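Local coordinates for protein paenibacillus xanthan lyase (Paenibacillus, PDB 6F2P) that removes the terminal mannose from xanthan side chains by beta-elimination at the mannosyl-glucuronosyl bond, as a multidomain, calcium-binding family 8 polysaccharide lyase, at residues Ser837-Asn842 against Gly863-Thr868. Residues are numbered along the deposited sequence; the frame is centred on the assembly and turned at random.
Sequences SINGTN and GSYSFT
I838 and Y865 face each other with their CA atoms 8.0 Å apart, the first opening a type I' turn that runs from I838 to T841, the second lying near the end of strand 857-867. Two backbone bonds close this tight hairpin, I838 N to T841 O at 2.7 Å and T841 N to I838 O at 2.9 Å; G840 fits the turn with a positive phi (94°). Across the contact the touching is largely apolar. I838 lies under one face of the Y865 ring: CG2 makes a CH-pi contact 3.8 Å from the ring centroid, 20° off its normal, while CD1 reaches back to Y865 CG at 3.6 Å. With CG2 anti to the backbone N and CG1 beside it (chi1 -64°), both branches spread along the ring. T841 CB comes to the ring edge at Y865 CE1, 4.1 Å away, and N839 CB approaches the phenol oxygen. Deeper in, I838 CD1 meets F867 CZ at 3.8 Å, and F867 in turn lays its ring face over Y865 CD2. The amide of N839 turns to its own sheet, where OD1 accepts a bond from L874 N. F875 and V821 also pack on I838, bringing in a strand from each sheet. The arrangement is that of a beta-sandwich, a hairpin end of one antiparallel sheet packed face to face on a strand of the other.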
loop_
_atom_site.group_PDB
_atom_site.type_symbol
_atom_site.label_atom_id
_atom_site.label_comp_id
_atom_site.label_asym_id
_atom_site.label_seq_id
_atom_site.Cartn_x
_atom_site.Cartn_y
_atom_site.Cartn_z
ATOM N N SER A 837 15.717 19.644 -19.165
ATOM C CA SER A 837 15.479 18.381 -19.842
ATOM C C SER A 837 14.043 17.959 -19.575
ATOM O O SER A 837 13.465 18.319 -18.551
ATOM C CB SER A 837 16.456 17.294 -19.373
ATOM O OG SER A 837 16.274 16.963 -18.004
ATOM N N ILE A 838 13.456 17.219 -20.508
ATOM C CA ILE A 838 12.128 16.671 -20.306
ATOM C C ILE A 838 12.216 15.189 -20.575
ATOM O O ILE A 838 12.686 14.775 -21.633
ATOM C CB ILE A 838 11.089 17.304 -21.254
ATOM C CG1 ILE A 838 10.939 18.798 -20.964
ATOM C CG2 ILE A 838 9.745 16.612 -21.115
ATOM C CD1 ILE A 838 10.132 19.542 -21.997
ATOM N N ASN A 839 11.783 14.389 -19.607
ATOM C CA ASN A 839 11.792 12.938 -19.749
ATOM C C ASN A 839 13.148 12.354 -20.151
ATOM O O ASN A 839 13.210 11.332 -20.835
ATOM C CB ASN A 839 10.704 12.493 -20.731
ATOM C CG ASN A 839 9.327 12.485 -20.102
ATOM O OD1 ASN A 839 9.071 13.187 -19.122
ATOM N ND2 ASN A 839 8.436 11.669 -20.648
ATOM N N GLY A 840 14.229 13.011 -19.728
ATOM C CA GLY A 840 15.572 12.524 -19.989
ATOM C C GLY A 840 16.228 13.103 -21.233
ATOM O O GLY A 840 17.390 12.814 -21.527
ATOM N N THR A 841 15.477 13.920 -21.964
ATOM C CA THR A 841 15.964 14.569 -23.173
ATOM C C THR A 841 16.198 16.049 -22.886
ATOM O O THR A 841 15.270 16.752 -22.488
ATOM C CB THR A 841 14.910 14.468 -24.300
ATOM O OG1 THR A 841 14.591 13.095 -24.552
ATOM C CG2 THR A 841 15.404 15.132 -25.579
ATOM N N ASN A 842 17.423 16.531 -23.077
ATOM C CA ASN A 842 17.670 17.963 -22.936
ATOM C C ASN A 842 16.837 18.738 -23.945
ATOM O O ASN A 842 16.581 18.254 -25.046
ATOM C CB ASN A 842 19.146 18.300 -23.124
ATOM C CG ASN A 842 19.981 17.968 -21.911
ATOM O OD1 ASN A 842 21.205 18.041 -21.953
ATOM N ND2 ASN A 842 19.326 17.595 -20.820
ATOM N N GLY A 863 13.349 26.174 -25.050
ATOM C CA GLY A 863 13.372 25.441 -26.298
ATOM C C GLY A 863 12.082 24.698 -26.554
ATOM O O GLY A 863 11.127 24.806 -25.788
ATOM N N SER A 864 12.062 23.918 -27.627
ATOM C CA SER A 864 10.844 23.249 -28.057
ATOM C C SER A 864 10.878 21.738 -27.792
ATOM O O SER A 864 11.944 21.119 -27.808
ATOM C CB SER A 864 10.612 23.530 -29.535
ATOM O OG SER A 864 9.346 23.058 -29.942
ATOM N N TYR A 865 9.703 21.157 -27.554
ATOM C CA TYR A 865 9.581 19.741 -27.233
ATOM C C TYR A 865 8.247 19.197 -27.716
ATOM O O TYR A 865 7.218 19.881 -27.653
ATOM C CB TYR A 865 9.691 19.523 -25.727
ATOM C CG TYR A 865 9.808 18.068 -25.300
ATOM C CD1 TYR A 865 11.051 17.462 -25.178
ATOM C CD2 TYR A 865 8.680 17.310 -25.003
ATOM C CE1 TYR A 865 11.169 16.141 -24.783
ATOM C CE2 TYR A 865 8.788 15.990 -24.607
ATOM C CZ TYR A 865 10.038 15.409 -24.497
ATOM O OH TYR A 865 10.166 14.091 -24.096
ATOM N N SER A 866 8.258 17.956 -28.188
ATOM C CA SER A 866 7.040 17.347 -28.694
ATOM C C SER A 866 6.419 16.377 -27.688
ATOM O O SER A 866 7.013 15.353 -27.341
ATOM C CB SER A 866 7.302 16.657 -30.029
ATOM O OG SER A 866 6.087 16.191 -30.586
ATOM N N PHE A 867 5.224 16.724 -27.215
ATOM C CA PHE A 867 4.490 15.896 -26.272
ATOM C C PHE A 867 3.437 15.132 -27.048
ATOM O O PHE A 867 2.390 15.681 -27.393
ATOM C CB PHE A 867 3.835 16.759 -25.198
ATOM C CG PHE A 867 4.791 17.704 -24.513
ATOM C CD1 PHE A 867 5.137 18.919 -25.100
ATOM C CD2 PHE A 867 5.342 17.380 -23.276
ATOM C CE1 PHE A 867 6.017 19.792 -24.468
ATOM C CE2 PHE A 867 6.221 18.248 -22.640
ATOM C CZ PHE A 867 6.558 19.456 -23.236
ATOM N N THR A 868 3.732 13.865 -27.323
ATOM C CA THR A 868 2.938 13.055 -28.245
ATOM C C THR A 868 1.598 12.670 -27.643
ATOM O O THR A 868 0.592 12.568 -28.347
ATOM C CB THR A 868 3.692 11.770 -28.632
ATOM O OG1 THR A 868 3.914 10.974 -27.460
ATOM C CG2 THR A 868 5.039 12.108 -29.263
#